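Prolyl 4-hydroxylase (Paramecium bursaria Chlorella virus 1, PDB 5C5T) probably hydroxylates proline residues of collagen-like substrates as a 2-oxoglutarate- and iron-dependent dioxygenase. Local coordinates at residues A[52-62]-A[87-98]. Residues are numbered along the deposited sequence; the frame is centred on the assembly and turned at random.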
ATOM      1  N   VAL A  52      -0.949  -5.228 -17.254  1.00 15.67           N
ATOM      2  CA  VAL A  52      -1.608  -6.521 -17.224  1.00 16.80           C
ATOM      3  C   VAL A  52      -2.498  -6.576 -15.961  1.00 13.84           C
ATOM      4  O   VAL A  52      -3.632  -7.042 -16.001  1.00 15.65           O
ATOM      5  CB  VAL A  52      -0.562  -7.651 -17.271  1.00 23.74           C
ATOM      6  CG1 VAL A  52      -1.162  -8.994 -16.925  1.00 27.04           C
ATOM      7  CG2 VAL A  52       0.087  -7.682 -18.668  1.00 29.63           C
ATOM      8  N   LEU A  53      -1.994  -6.040 -14.859  1.00 13.80           N
ATOM      9  CA  LEU A  53      -2.758  -6.101 -13.615  1.00 13.71           C
ATOM     10  C   LEU A  53      -3.938  -5.163 -13.679  1.00 13.74           C
ATOM     11  O   LEU A  53      -5.045  -5.538 -13.283  1.00 12.92           O
ATOM     12  CB  LEU A  53      -1.878  -5.798 -12.383  1.00 12.76           C
ATOM     13  CG  LEU A  53      -2.561  -5.910 -10.999  1.00 11.14           C
ATOM     14  CD1 LEU A  53      -3.323  -7.223 -10.853  1.00 13.77           C
ATOM     15  CD2 LEU A  53      -1.563  -5.729  -9.843  1.00 13.65           C
ATOM     16  N   ILE A  54      -3.760  -3.938 -14.192  1.00 12.13           N
ATOM     17  CA  ILE A  54      -4.894  -3.062 -14.371  1.00 10.95           C
ATOM     18  C   ILE A  54      -5.989  -3.714 -15.192  1.00 13.66           C
ATOM     19  O   ILE A  54      -7.159  -3.634 -14.849  1.00 12.47           O
ATOM     20  CB  ILE A  54      -4.451  -1.756 -15.050  1.00 13.25           C
ATOM     21  CG1 ILE A  54      -3.521  -0.956 -14.126  1.00 14.23           C
ATOM     22  CG2 ILE A  54      -5.625  -0.904 -15.460  1.00 10.45           C
ATOM     23  CD1 ILE A  54      -2.703   0.127 -14.824  1.00 14.37           C
ATOM     24  N   ASN A  55      -5.627  -4.307 -16.332  1.00 12.97           N
ATOM     25  CA  ASN A  55      -6.639  -4.939 -17.180  1.00 13.80           C
ATOM     26  C   ASN A  55      -7.365  -6.083 -16.471  1.00 12.69           C
ATOM     27  O   ASN A  55      -8.563  -6.193 -16.632  1.00 14.67           O
ATOM     28  CB  ASN A  55      -5.991  -5.384 -18.510  1.00 14.25           C
ATOM     29  CG  ASN A  55      -5.600  -4.185 -19.354  1.00 15.32           C
ATOM     30  OD1 ASN A  55      -6.268  -3.148 -19.324  1.00 18.48           O
ATOM     31  ND2 ASN A  55      -4.470  -4.289 -20.044  1.00 16.44           N
ATOM     32  N   ALA A  56      -6.665  -6.870 -15.639  1.00 10.64           N
ATOM     33  CA  ALA A  56      -7.271  -7.964 -14.889  1.00 12.02           C
ATOM     34  C   ALA A  56      -8.241  -7.371 -13.876  1.00 13.85           C
ATOM     35  O   ALA A  56      -9.338  -7.903 -13.709  1.00 15.89           O
ATOM     36  CB  ALA A  56      -6.204  -8.838 -14.203  1.00 14.04           C
ATOM     37  N   ALA A  57      -7.871  -6.263 -13.234  1.00 11.59           N
ATOM     38  CA  ALA A  57      -8.768  -5.617 -12.270  1.00 12.66           C
ATOM     39  C   ALA A  57     -10.049  -5.005 -12.960  1.00 11.93           C
ATOM     40  O   ALA A  57     -11.150  -5.112 -12.446  1.00 12.15           O
ATOM     41  CB  ALA A  57      -7.986  -4.538 -11.474  1.00 10.52           C
ATOM     42  N   ILE A  58      -9.885  -4.401 -14.133  1.00 12.04           N
ATOM     43  CA  ILE A  58     -11.021  -3.873 -14.897  1.00 13.23           C
ATOM     44  C   ILE A  58     -11.964  -5.026 -15.235  1.00 12.67           C
ATOM     45  O   ILE A  58     -13.186  -4.881 -15.100  1.00 14.39           O
ATOM     46  CB  ILE A  58     -10.520  -3.132 -16.139  1.00 14.37           C
ATOM     47  CG1 ILE A  58      -9.862  -1.801 -15.730  1.00 17.17           C
ATOM     48  CG2 ILE A  58     -11.662  -2.844 -17.135  1.00 15.84           C
ATOM     49  CD1 ILE A  58      -9.083  -1.144 -16.875  1.00 20.48           C
ATOM     50  N   LYS A  59     -11.414  -6.170 -15.645  1.00 15.73           N
ATOM     51  CA  LYS A  59     -12.263  -7.336 -15.968  1.00 16.28           C
ATOM     52  C   LYS A  59     -13.063  -7.848 -14.754  1.00 16.86           C
ATOM     53  O   LYS A  59     -14.113  -8.474 -14.944  1.00 21.47           O
ATOM     54  CB  LYS A  59     -11.418  -8.459 -16.587  1.00 17.55           C
ATOM     55  CG  LYS A  59     -11.006  -8.143 -18.044  1.00 22.39           C
ATOM     56  CD  LYS A  59     -10.665  -9.415 -18.831  1.00 38.79           C
ATOM     57  CE  LYS A  59     -10.253  -9.115 -20.273  1.00 44.16           C
ATOM     58  NZ  LYS A  59      -8.772  -8.969 -20.392  1.00 44.79           N
ATOM     59  N   LYS A  60     -12.598  -7.542 -13.541  1.00 13.90           N
ATOM     60  CA  LYS A  60     -13.300  -7.888 -12.300  1.00 15.42           C
ATOM     61  C   LYS A  60     -14.279  -6.817 -11.827  1.00 12.63           C
ATOM     62  O   LYS A  60     -14.900  -6.970 -10.760  1.00 14.08           O
ATOM     63  CB  LYS A  60     -12.280  -8.183 -11.193  1.00 16.59           C
ATOM     64  CG  LYS A  60     -11.527  -9.454 -11.430  1.00 15.62           C
ATOM     65  CD  LYS A  60     -10.169  -9.453 -10.707  1.00 16.84           C
ATOM     66  CE  LYS A  60     -10.225  -9.392  -9.183  1.00 15.38           C
ATOM     67  NZ  LYS A  60     -10.746 -10.623  -8.570  1.00 15.69           N
ATOM     68  N   GLY A  61     -14.397  -5.724 -12.578  1.00 15.32           N
ATOM     69  CA  GLY A  61     -15.395  -4.715 -12.319  1.00 17.86           C
ATOM     70  C   GLY A  61     -14.873  -3.433 -11.701  1.00 18.47           C
ATOM     71  O   GLY A  61     -15.684  -2.621 -11.212  1.00 30.00           O
ATOM     72  N   LEU A  62     -13.559  -3.223 -11.732  1.00 16.51           N
ATOM     73  CA  LEU A  62     -12.970  -2.077 -10.991  1.00 20.27           C
ATOM     74  C   LEU A  62     -13.663  -0.765 -11.313  1.00 30.58           C
ATOM     75  O   LEU A  62     -13.856   0.053 -10.416  1.00 32.30           O
ATOM     76  CB  LEU A  62     -11.466  -1.936 -11.262  1.00 14.63           C
ATOM     77  CG  LEU A  62     -10.722  -0.769 -10.619  1.00 15.26           C
ATOM     78  CD1 LEU A  62     -10.756  -0.921  -9.112  1.00 21.20           C
ATOM     79  CD2 LEU A  62      -9.272  -0.678 -11.130  1.00 20.46           C
ATOM     80  N   GLN A  87     -12.705  -0.340  -5.480  1.00 17.14           N
ATOM     81  CA  GLN A  87     -11.762  -1.409  -5.142  1.00 14.11           C
ATOM     82  C   GLN A  87     -12.156  -2.797  -5.640  1.00 13.62           C
ATOM     83  O   GLN A  87     -13.332  -3.124  -5.772  1.00 15.33           O
ATOM     84  CB  GLN A  87     -11.572  -1.506  -3.634  1.00 15.02           C
ATOM     85  CG  GLN A  87     -11.166  -0.202  -2.962  1.00 14.68           C
ATOM     86  CD  GLN A  87     -12.327   0.387  -2.223  1.00 32.69           C
ATOM     87  OE1 GLN A  87     -12.997  -0.312  -1.465  1.00 38.99           O
ATOM     88  NE2 GLN A  87     -12.599   1.662  -2.458  1.00 29.49           N
ATOM     89  N   THR A  88     -11.159  -3.640  -5.879  1.00 11.54           N
ATOM     90  CA  THR A  88     -11.412  -5.059  -6.030  1.00 12.92           C
ATOM     91  C   THR A  88     -10.317  -5.879  -5.353  1.00 11.99           C
ATOM     92  O   THR A  88      -9.244  -5.346  -5.023  1.00 15.28           O
ATOM     93  CB  THR A  88     -11.566  -5.438  -7.523  1.00 13.82           C
ATOM     94  OG1 THR A  88     -12.019  -6.782  -7.634  1.00 16.86           O
ATOM     95  CG2 THR A  88     -10.255  -5.243  -8.326  1.00 17.26           C
ATOM     96  N   TRP A  89     -10.632  -7.135  -5.057  1.00 12.93           N
ATOM     97  CA  TRP A  89      -9.706  -8.067  -4.389  1.00 14.70           C
ATOM     98  C   TRP A  89      -9.319  -9.266  -5.237  1.00 14.69           C
ATOM     99  O   TRP A  89     -10.150  -9.810  -5.936  1.00 14.83           O
ATOM    100  CB  TRP A  89     -10.304  -8.620  -3.100  1.00 14.13           C
ATOM    101  CG  TRP A  89     -10.637  -7.587  -2.070  1.00 17.92           C
ATOM    102  CD1 TRP A  89     -11.842  -6.974  -1.896  1.00 22.05           C
ATOM    103  CD2 TRP A  89      -9.775  -7.100  -1.003  1.00 16.38           C
ATOM    104  NE1 TRP A  89     -11.789  -6.126  -0.801  1.00 28.60           N
ATOM    105  CE2 TRP A  89     -10.529  -6.171  -0.255  1.00 27.65           C
ATOM    106  CE3 TRP A  89      -8.465  -7.357  -0.618  1.00 14.08           C
ATOM    107  CZ2 TRP A  89      -9.991  -5.487   0.842  1.00 23.27           C
ATOM    108  CZ3 TRP A  89      -7.927  -6.673   0.486  1.00 15.95           C
ATOM    109  CH2 TRP A  89      -8.695  -5.777   1.205  1.00 20.82           C
ATOM    110  N   PHE A  90      -8.073  -9.714  -5.086  1.00 11.64           N
ATOM    111  CA  PHE A  90      -7.555 -10.884  -5.797  1.00 11.86           C
ATOM    112  C   PHE A  90      -7.336 -12.030  -4.826  1.00 15.63           C
ATOM    113  O   PHE A  90      -6.810 -11.832  -3.705  1.00 13.18           O
ATOM    114  CB  PHE A  90      -6.237 -10.546  -6.496  1.00 12.87           C
ATOM    115  CG  PHE A  90      -6.399  -9.709  -7.730  1.00 11.90           C
ATOM    116  CD1 PHE A  90      -6.579  -8.363  -7.624  1.00 10.68           C
ATOM    117  CD2 PHE A  90      -6.405 -10.267  -8.995  1.00 11.90           C
ATOM    118  CE1 PHE A  90      -6.783  -7.573  -8.721  1.00 10.59           C
ATOM    119  CE2 PHE A  90      -6.567  -9.454 -10.137  1.00 13.32           C
ATOM    120  CZ  PHE A  90      -6.760  -8.092  -9.984  1.00 13.03           C
ATOM    121  N   MET A  91      -7.801 -13.216  -5.225  1.00 13.05           N
ATOM    122  CA  MET A  91      -7.518 -14.440  -4.502  1.00 15.06           C
ATOM    123  C   MET A  91      -6.048 -14.810  -4.632  1.00 14.78           C
ATOM    124  O   MET A  91      -5.396 -14.408  -5.602  1.00 16.71           O
ATOM    125  CB  MET A  91      -8.381 -15.583  -5.002  1.00 16.10           C
ATOM    126  CG  MET A  91      -9.891 -15.318  -4.880  1.00 20.40           C
ATOM    127  SD  MET A  91     -10.444 -15.159  -3.180  1.00 21.18           S
ATOM    128  CE  MET A  91     -10.697 -13.426  -2.992  1.00 18.80           C
ATOM    129  N   PRO A  92      -5.529 -15.546  -3.637  1.00 15.51           N
ATOM    130  CA  PRO A  92      -4.172 -16.093  -3.723  1.00 22.47           C
ATOM    131  C   PRO A  92      -4.033 -16.873  -5.028  1.00 20.79           C
ATOM    132  O   PRO A  92      -4.945 -17.636  -5.385  1.00 18.25           O
ATOM    133  CB  PRO A  92      -4.074 -16.996  -2.502  1.00 22.02           C
ATOM    134  CG  PRO A  92      -5.082 -16.448  -1.523  1.00 21.98           C
ATOM    135  CD  PRO A  92      -6.198 -15.911  -2.377  1.00 16.93           C
ATOM    136  N   GLY A  93      -2.963 -16.635  -5.782  1.00 22.76           N
ATOM    137  CA  GLY A  93      -2.739 -17.381  -7.011  1.00 27.20           C
ATOM    138  C   GLY A  93      -3.636 -17.062  -8.202  1.00 21.06           C
ATOM    139  O   GLY A  93      -3.548 -17.706  -9.240  1.00 19.94           O
ATOM    140  N   GLU A  94      -4.466 -16.016  -8.087  1.00 22.36           N
ATOM    141  CA  GLU A  94      -5.408 -15.673  -9.141  1.00 18.06           C
ATOM    142  C   GLU A  94      -4.678 -15.193 -10.396  1.00 17.02           C
ATOM    143  O   GLU A  94      -5.107 -15.466 -11.524  1.00 18.88           O
ATOM    144  CB  GLU A  94      -6.400 -14.588  -8.653  1.00 12.98           C
ATOM    145  CG  GLU A  94      -7.448 -14.239  -9.661  1.00 12.90           C
ATOM    146  CD  GLU A  94      -8.525 -13.323  -9.152  1.00 14.59           C
ATOM    147  OE1 GLU A  94      -8.716 -13.261  -7.919  1.00 16.64           O
ATOM    148  OE2 GLU A  94      -9.224 -12.692  -9.996  1.00 15.28           O
ATOM    149  N   HIS A  95      -3.592 -14.454 -10.173  1.00 16.91           N
ATOM    150  CA  HIS A  95      -2.876 -13.776 -11.248  1.00 19.64           C
ATOM    151  C   HIS A  95      -1.356 -13.761 -11.038  1.00 17.66           C
ATOM    152  O   HIS A  95      -0.868 -13.577  -9.938  1.00 20.10           O
ATOM    153  CB  HIS A  95      -3.402 -12.364 -11.388  1.00 26.71           C
ATOM    154  CG  HIS A  95      -3.121 -11.786 -12.726  1.00 26.94           C
ATOM    155  ND1 HIS A  95      -1.856 -11.402 -13.113  1.00 28.52           N
ATOM    156  CD2 HIS A  95      -3.919 -11.608 -13.803  1.00 28.75           C
ATOM    157  CE1 HIS A  95      -1.890 -10.982 -14.363  1.00 31.71           C
ATOM    158  NE2 HIS A  95      -3.132 -11.089 -14.804  1.00 33.65           N
ATOM    159  N   GLU A  96      -0.612 -14.023 -12.111  1.00 21.43           N
ATOM    160  CA  GLU A  96       0.824 -14.095 -12.008  1.00 16.86           C
ATOM    161  C   GLU A  96       1.473 -12.790 -11.523  1.00 14.11           C
ATOM    162  O   GLU A  96       2.485 -12.852 -10.823  1.00 17.99           O
ATOM    163  CB  GLU A  96       1.444 -14.520 -13.365  1.00 22.93           C
ATOM    164  CG  GLU A  96       1.178 -13.562 -14.511  1.00 27.60           C
ATOM    165  CD  GLU A  96       2.302 -12.551 -14.739  1.00 33.74           C
ATOM    166  OE1 GLU A  96       3.330 -12.630 -14.034  1.00 40.65           O
ATOM    167  OE2 GLU A  96       2.148 -11.677 -15.623  1.00 41.83           O
ATOM    168  N   VAL A  97       0.893 -11.629 -11.805  1.00 14.26           N
ATOM    169  CA  VAL A  97       1.508 -10.363 -11.334  1.00 15.31           C
ATOM    170  C   VAL A  97       1.293 -10.228  -9.814  1.00 15.64           C
ATOM    171  O   VAL A  97       2.122  -9.652  -9.139  1.00 16.84           O
ATOM    172  CB  VAL A  97       1.003  -9.111 -12.087  1.00 15.48           C
ATOM    173  CG1 VAL A  97       1.604  -7.814 -11.502  1.00 15.45           C
ATOM    174  CG2 VAL A  97       1.353  -9.179 -13.569  1.00 17.72           C
ATOM    175  N   ILE A  98       0.178 -10.737  -9.291  1.00 17.45           N
ATOM    176  CA  ILE A  98       0.015 -10.802  -7.825  1.00 19.63           C
ATOM    177  C   ILE A  98       1.040 -11.702  -7.179  1.00 18.82           C
ATOM    178  O   ILE A  98       1.646 -11.353  -6.138  1.00 18.51           O
ATOM    179  CB  ILE A  98      -1.367 -11.294  -7.448  1.00 25.66           C
ATOM    180  CG1 ILE A  98      -2.451 -10.382  -8.063  1.00 28.28           C
ATOM    181  CG2 ILE A  98      -1.484 -11.399  -5.895  1.00 31.28           C
ATOM    182  CD1 ILE A  98      -2.643  -9.083  -7.421  1.00 26.31           C
TER
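Helix 47-59 comes in over the start of helix 96-109, Leu53 CA 6.4 Å from Val97 CA, and the turn after it reaches strand 86-89, where Leu62 CA is 6.0 Å from Thr88 CA. Lys60 carries most of the polar contact. Its chain bends at chi3 (64°) and chi4 (69°), which lays CE over the centre of the Phe90 ring, 3.7 Å from the centroid, in a CH-pi contact, with the ammonium adding a cation-pi interaction over the same face. NZ then donates to Trp89 O (2.8 Å), tilted out of the carbonyl plane, and hydrogen-bonds Glu94 OE2 (2.9 Å) on its syn lone pair, as part of a salt bridge. The other carboxylate oxygen, OE1, accepts from Met91 N, tying Glu94 back across its type II turn. Strand 86-89 is an outermost strand, within the chain, of the major sheet of the double-stranded beta-helix fold of 2-oxoglutarate oxygenases, pairing antiparallel with strand 120-129; Gly61, with positive phi, closes the helix in a Schellman motif. Ala56 CB and the backbone N of Ala57 lie at the edge of the Phe90 ring, while Leu53 CD1 reaches both Phe90 CZ (3.7 Å) and Ile98 CD1. One residue earlier, Val52 CG1 presses on the edge of the His95 imidazole, 3.3 Å from CE1, and the ring's ND1 caps helix 96-109 by accepting from Val97 N, nearly in the ring plane.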